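Local atomic coordinates of amidase, hydantoinase/carbamoylase family (Paraburkholderia phymatum, PDB entry 6C0D), a protein that probably hydrolyses the carbamoyl group of N-carbamoyl-L-amino acids, as a homodimeric zinc-dependent amidase of the peptidase M20 family. Residues R220-R225 / A324-C329; W269-I274 / L290-R295. One frame throughout, in Å; residues are numbered along the deposited sequence. Where two conformers were deposited one is given.

Both contacts pair antiparallel strands of one sheet remote from the zinc site. Strands 210-227 and 283-296, which supply one segment to each contact, are themselves neighbours: Arg220 N bonds to Phe294 O (2.9 Å), and Phe222 CE2 packs on Phe294 CE1 (3.7 Å). Interaction 2, within the hairpin of 268-277 and 283-296, is the more buried, with helices against one face and the second subunit mainly against the other. Interaction 1, to strand 323-328, is only partly buried. Its regular backbone pairing has a charged end and touches the second subunit only by packing, at Glu221 and Cys329, whereas interaction 2 has a bulge and polar side chains hydrogen-bonded to it.

Interaction 1. Residues R220-R225 / A324-C329; sequences REFQLR and AELIAC
Phe222 and Leu326 form the apolar centre of this contact. Leu326 CD1 comes against Phe222 CD1 at 3.7 Å, crossing the ring obliquely, while Ala328 CB approaches Phe222 CE1 at 3.9 Å. With CG anti to its carbonyl carbon (chi1 -67°), Phe222 brings the CD1-CE1 side of its ring to Leu326 and Ala328, and the small methyl of Ala328 lets the ring lie close to the neighbouring backbone. Leu224 shares this face, and Leu309 of helix 299-317 covers both Phe222 and Leu326, a setting suited to bulky hydrocarbon side chains.

Five backbone hydrogen bonds join the two segments. Gln223 and Ile327 exchange two: Gln223 N gives to Ile327 O at 2.9 Å, and Ile327 N returns to Gln223 O at 2.8 Å. Arg225 and Glu325 form a second such pair. Toward the Glu221 end, Cys329 N reaches Glu221 O at 3.1 Å from above the carbonyl plane, and a water accepts a hydrogen bond from Glu221 N at 2.9 Å and donates one to Cys329 O, bridging the two backbones.

On the opposite face, Arg225 and Glu325 run side by side in a long salt bridge, NH1 to OE1 3.7 Å; it is doubtful, because Arg225 has two conformers. Glu325 OE2 also pairs with Arg323. Such an antiparallel pairing of the first and last strands, backed by a helix, is characteristic of the βαββαβ dimerisation (lid) domain of M20 enzymes.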
loop_
_atom_site.group_PDB
_atom_site.type_symbol
_atom_site.label_atom_id
_atom_site.label_comp_id
_atom_site.label_asym_id
_atom_site.label_seq_id
_atom_site.Cartn_x
_atom_site.Cartn_y
_atom_site.Cartn_z
ATOM N N ARG A 220 -9.396 9.584 17.362
ATOM C CA ARG A 220 -10.256 9.458 16.193
ATOM C C ARG A 220 -9.520 8.657 15.130
ATOM O O ARG A 220 -8.298 8.787 14.983
ATOM C CB ARG A 220 -10.649 10.822 15.612
ATOM C CG ARG A 220 -11.598 11.612 16.490
ATOM C CD ARG A 220 -12.962 10.920 16.602
ATOM N NE ARG A 220 -13.915 11.775 17.313
ATOM C CZ ARG A 220 -13.971 11.906 18.641
ATOM N NH1 ARG A 220 -13.160 11.214 19.442
ATOM N NH2 ARG A 220 -14.858 12.728 19.171
ATOM N N GLU A 221 -10.269 7.822 14.407
ATOM C CA GLU A 221 -9.732 7.076 13.272
ATOM C C GLU A 221 -10.679 7.217 12.093
ATOM O O GLU A 221 -11.898 7.210 12.269
ATOM C CB GLU A 221 -9.540 5.601 13.633
ATOM C CG GLU A 221 -8.366 5.422 14.613
ATOM C CD GLU A 221 -8.190 3.999 15.086
ATOM O OE1 GLU A 221 -9.173 3.231 15.074
ATOM O OE2 GLU A 221 -7.065 3.650 15.469
ATOM N N PHE A 222 -10.108 7.355 10.894
ATOM C CA PHE A 222 -10.890 7.492 9.675
ATOM C C PHE A 222 -10.203 6.743 8.548
ATOM O O PHE A 222 -8.974 6.605 8.531
ATOM C CB PHE A 222 -11.032 8.952 9.240
ATOM C CG PHE A 222 -11.858 9.789 10.175
ATOM C CD1 PHE A 222 -13.222 9.933 9.968
ATOM C CD2 PHE A 222 -11.263 10.463 11.229
ATOM C CE1 PHE A 222 -13.988 10.711 10.817
ATOM C CE2 PHE A 222 -12.034 11.236 12.104
ATOM C CZ PHE A 222 -13.395 11.366 11.881
ATOM N N GLN A 223 -11.009 6.278 7.601
ATOM C CA GLN A 223 -10.512 5.958 6.273
ATOM C C GLN A 223 -10.911 7.087 5.346
ATOM O O GLN A 223 -12.020 7.624 5.433
ATOM C CB GLN A 223 -11.096 4.656 5.729
ATOM C CG GLN A 223 -10.601 3.388 6.357
ATOM C CD GLN A 223 -11.094 2.177 5.594
ATOM O OE1 GLN A 223 -11.605 2.304 4.478
ATOM N NE2 GLN A 223 -10.949 1.000 6.185
ATOM N N LEU A 224 -10.013 7.449 4.456
ATOM C CA LEU A 224 -10.306 8.449 3.444
ATOM C C LEU A 224 -10.062 7.811 2.088
ATOM O O LEU A 224 -8.929 7.406 1.783
ATOM C CB LEU A 224 -9.438 9.683 3.649
ATOM C CG LEU A 224 -9.716 10.848 2.718
ATOM C CD1 LEU A 224 -11.148 11.361 2.873
ATOM C CD2 LEU A 224 -8.737 11.901 3.084
ATOM N N ARG A 225 -11.126 7.688 1.297
ATOM C CA ARG A 225 -11.088 7.059 -0.017
ATOM C C ARG A 225 -11.087 8.120 -1.103
ATOM O O ARG A 225 -11.753 9.151 -0.972
ATOM C CB ARG A 225 -12.300 6.147 -0.234
ATOM C CG ARG A 225 -12.360 4.915 0.645
ATOM C CD ARG A 225 -13.607 4.089 0.304
ATOM N NE ARG A 225 -13.735 2.906 1.154
ATOM C CZ ARG A 225 -14.880 2.270 1.386
ATOM N NH1 ARG A 225 -16.005 2.712 0.844
ATOM N NH2 ARG A 225 -14.902 1.204 2.177
ATOM N N ALA A 324 -13.409 12.622 -3.013
ATOM C CA ALA A 324 -12.955 12.176 -1.700
ATOM C C ALA A 324 -14.137 11.722 -0.851
ATOM O O ALA A 324 -15.229 12.297 -0.912
ATOM C CB ALA A 324 -12.202 13.291 -0.961
ATOM N N GLU A 325 -13.911 10.694 -0.030
ATOM C CA GLU A 325 -14.994 10.098 0.743
ATOM C C GLU A 325 -14.469 9.726 2.121
ATOM O O GLU A 325 -13.549 8.911 2.234
ATOM C CB GLU A 325 -15.551 8.871 0.029
ATOM C CG GLU A 325 -16.669 8.182 0.770
ATOM C CD GLU A 325 -17.090 6.908 0.070
ATOM O OE1 GLU A 325 -17.618 6.001 0.752
ATOM O OE2 GLU A 325 -16.877 6.818 -1.162
ATOM N N LEU A 326 -15.048 10.314 3.164
ATOM C CA LEU A 326 -14.560 10.135 4.529
ATOM C C LEU A 326 -15.422 9.109 5.248
ATOM O O LEU A 326 -16.656 9.218 5.238
ATOM C CB LEU A 326 -14.593 11.468 5.277
ATOM C CG LEU A 326 -14.029 11.516 6.694
ATOM C CD1 LEU A 326 -12.532 11.358 6.674
ATOM C CD2 LEU A 326 -14.434 12.828 7.347
ATOM N N ILE A 327 -14.780 8.134 5.892
ATOM C CA ILE A 327 -15.486 7.065 6.598
ATOM C C ILE A 327 -14.994 7.022 8.036
ATOM O O ILE A 327 -13.810 6.768 8.284
ATOM C CB ILE A 327 -15.282 5.699 5.925
ATOM C CG1 ILE A 327 -15.698 5.787 4.455
ATOM C CG2 ILE A 327 -16.091 4.640 6.644
ATOM C CD1 ILE A 327 -15.066 4.746 3.608
ATOM N N ALA A 328 -15.895 7.262 8.981
ATOM C CA ALA A 328 -15.510 7.171 10.387
ATOM C C ALA A 328 -15.354 5.708 10.785
ATOM O O ALA A 328 -16.129 4.850 10.361
ATOM C CB ALA A 328 -16.560 7.846 11.280
ATOM N N CYS A 329 -14.326 5.417 11.570
ATOM C CA CYS A 329 -14.138 4.076 12.104
ATOM C C CYS A 329 -14.764 3.967 13.482
ATOM O O CYS A 329 -14.777 4.928 14.256
ATOM C CB CYS A 329 -12.656 3.727 12.200
ATOM S SG CYS A 329 -11.864 3.788 10.615
HETATM O O HOH W 1 -12.794 6.805 15.523
#

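Interaction 2. Residues W269-I274 / L290-R295; sequences WTVGRI and LHLQFR
Thr270 and Gln293 pair through two backbone hydrogen bonds, Thr270 N to Gln293 O at 2.9 Å and Gln293 N to Thr270 O at 3.0 Å. Farther along, His291 faces two residues: its O accepts from Gly272 N at 3.1 Å, and its N gives to Arg273 O. The extra residue makes a beta bulge, with helix-like angles at Gly272 (phi -90°, psi -17°) and with Arg273 N buried and lacking a partner.

Apolar contacts occupy the helix-facing side. Trp269 CB meets Phe294 CB at 3.6 Å, and both rings then turn away from the other strand to meet Phe259 of helix 244-262 edge to face. Val271 lies across Leu292, CG2 to CD1 4.1 Å; branched Ile274 and Leu290 also fill the layer beneath that helix. These are the second and third strands, in sequence, of the βαββαβ domain through which M20 enzymes commonly dimerise.

Polar side chains take the other face, against the second subunit. Arg273, extended from CG to NE, lays CD over one face of the His291 ring in a CH-pi contact, 4.0 Å from its centroid, while its NE pairs with Asp275. A water links Thr270 OG1 to Gln293 OE1, and Thr270 OG1 also meets Arg241 of the second subunit. Arg295 NE and NH2 both grip Gln293 OE1, which lies in the guanidinium plane, both reaching it from one face of the amide; Gln293 NE2 bonds to Glu221 and to Ser282 of the second subunit.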
loop_
_atom_site.group_PDB
_atom_site.type_symbol
_atom_site.label_atom_id
_atom_site.label_comp_id
_atom_site.label_asym_id
_atom_site.label_seq_id
_atom_site.Cartn_x
_atom_site.Cartn_y
_atom_site.Cartn_z
ATOM N N TRP A 269 -0.963 13.163 14.990
ATOM C CA TRP A 269 -1.762 12.585 13.921
ATOM C C TRP A 269 -0.839 11.795 13.006
ATOM O O TRP A 269 0.353 12.108 12.878
ATOM C CB TRP A 269 -2.554 13.640 13.131
ATOM C CG TRP A 269 -1.737 14.631 12.311
ATOM C CD1 TRP A 269 -1.453 14.569 10.950
ATOM C CD2 TRP A 269 -1.158 15.840 12.785
ATOM N NE1 TRP A 269 -0.726 15.672 10.576
ATOM C CE2 TRP A 269 -0.537 16.472 11.680
ATOM C CE3 TRP A 269 -1.089 16.455 14.050
ATOM C CZ2 TRP A 269 0.142 17.686 11.800
ATOM C CZ3 TRP A 269 -0.412 17.673 14.162
ATOM C CH2 TRP A 269 0.197 18.265 13.052
ATOM N N THR A 270 -1.402 10.757 12.391
ATOM C CA THR A 270 -0.589 9.730 11.734
ATOM C C THR A 270 -1.344 9.143 10.560
ATOM O O THR A 270 -2.484 8.705 10.721
ATOM C CB THR A 270 -0.254 8.584 12.706
ATOM O OG1 THR A 270 0.127 9.121 13.978
ATOM C CG2 THR A 270 0.893 7.718 12.151
ATOM N N VAL A 271 -0.686 9.081 9.407
ATOM C CA VAL A 271 -1.177 8.296 8.279
ATOM C C VAL A 271 -0.462 6.952 8.367
ATOM O O VAL A 271 0.727 6.837 8.026
ATOM C CB VAL A 271 -0.918 8.998 6.945
ATOM C CG1 VAL A 271 -1.259 8.053 5.772
ATOM C CG2 VAL A 271 -1.749 10.294 6.857
ATOM N N GLY A 272 -1.181 5.924 8.821
ATOM C CA GLY A 272 -0.531 4.656 9.068
ATOM C C GLY A 272 -0.522 3.717 7.881
ATOM O O GLY A 272 0.255 2.756 7.844
ATOM N N ARG A 273 -1.378 3.983 6.901
ATOM C CA ARG A 273 -1.492 3.096 5.754
ATOM C C ARG A 273 -1.943 3.882 4.534
ATOM O O ARG A 273 -2.761 4.802 4.652
ATOM C CB ARG A 273 -2.485 1.964 6.041
ATOM C CG ARG A 273 -2.454 0.847 5.015
ATOM C CD ARG A 273 -3.508 -0.233 5.315
ATOM N NE ARG A 273 -3.379 -1.351 4.381
ATOM C CZ ARG A 273 -2.665 -2.447 4.626
ATOM N NH1 ARG A 273 -2.031 -2.584 5.785
ATOM N NH2 ARG A 273 -2.587 -3.406 3.714
ATOM N N ILE A 274 -1.408 3.503 3.371
ATOM C CA ILE A 274 -1.818 4.031 2.067
ATOM C C ILE A 274 -1.875 2.862 1.087
ATOM O O ILE A 274 -0.935 2.067 1.021
ATOM C CB ILE A 274 -0.832 5.105 1.555
ATOM C CG1 ILE A 274 -0.872 6.358 2.436
ATOM C CG2 ILE A 274 -1.111 5.471 0.068
ATOM C CD1 ILE A 274 0.280 7.353 2.093
ATOM N N LEU A 290 -6.385 5.999 2.356
ATOM C CA LEU A 290 -5.437 6.145 3.449
ATOM C C LEU A 290 -6.172 5.891 4.758
ATOM O O LEU A 290 -7.391 6.069 4.849
ATOM C CB LEU A 290 -4.764 7.534 3.472
ATOM C CG LEU A 290 -5.576 8.815 3.768
ATOM C CD1 LEU A 290 -5.906 8.996 5.282
ATOM C CD2 LEU A 290 -4.798 10.018 3.288
ATOM N N HIS A 291 -5.419 5.474 5.763
ATOM C CA HIS A 291 -5.909 5.371 7.128
ATOM C C HIS A 291 -5.287 6.495 7.948
ATOM O O HIS A 291 -4.065 6.699 7.900
ATOM C CB HIS A 291 -5.558 4.005 7.720
ATOM C CG HIS A 291 -6.189 2.857 6.991
ATOM N ND1 HIS A 291 -6.314 1.600 7.543
ATOM C CD2 HIS A 291 -6.732 2.779 5.754
ATOM C CE1 HIS A 291 -6.922 0.802 6.681
ATOM N NE2 HIS A 291 -7.186 1.494 5.589
ATOM N N LEU A 292 -6.129 7.239 8.670
ATOM C CA LEU A 292 -5.721 8.406 9.436
ATOM C C LEU A 292 -6.136 8.213 10.888
ATOM O O LEU A 292 -7.272 7.808 11.162
ATOM C CB LEU A 292 -6.373 9.689 8.898
ATOM C CG LEU A 292 -6.125 10.978 9.683
ATOM C CD1 LEU A 292 -4.666 11.423 9.483
ATOM C CD2 LEU A 292 -7.080 12.076 9.248
ATOM N N GLN A 293 -5.222 8.500 11.805
ATOM C CA GLN A 293 -5.536 8.500 13.231
ATOM C C GLN A 293 -5.113 9.843 13.791
ATOM O O GLN A 293 -4.133 10.421 13.326
ATOM C CB GLN A 293 -4.788 7.380 13.964
ATOM C CG GLN A 293 -5.112 7.272 15.459
ATOM C CD GLN A 293 -4.254 6.203 16.111
ATOM O OE1 GLN A 293 -3.170 6.489 16.605
ATOM N NE2 GLN A 293 -4.724 4.957 16.075
ATOM N N PHE A 294 -5.844 10.352 14.785
ATOM C CA PHE A 294 -5.301 11.488 15.517
ATOM C C PHE A 294 -5.779 11.437 16.963
ATOM O O PHE A 294 -6.789 10.804 17.292
ATOM C CB PHE A 294 -5.616 12.851 14.858
ATOM C CG PHE A 294 -7.080 13.116 14.573
ATOM C CD1 PHE A 294 -7.634 12.754 13.347
ATOM C CD2 PHE A 294 -7.875 13.807 15.493
ATOM C CE1 PHE A 294 -8.972 13.039 13.052
ATOM C CE2 PHE A 294 -9.226 14.096 15.202
ATOM C CZ PHE A 294 -9.766 13.712 13.979
ATOM N N ARG A 295 -4.990 12.069 17.832
ATOM C CA ARG A 295 -5.223 12.014 19.275
ATOM C C ARG A 295 -4.903 13.359 19.892
ATOM O O ARG A 295 -3.988 14.053 19.447
ATOM C CB ARG A 295 -4.354 10.952 19.976
ATOM C CG ARG A 295 -4.378 9.577 19.303
ATOM C CD ARG A 295 -3.683 8.522 20.173
ATOM N NE ARG A 295 -3.403 7.307 19.402
ATOM C CZ ARG A 295 -3.278 6.094 19.929
ATOM N NH1 ARG A 295 -3.417 5.920 21.239
ATOM N NH2 ARG A 295 -3.040 5.046 19.144
HETATM O O HOH W 2 -1.913 9.011 15.905
#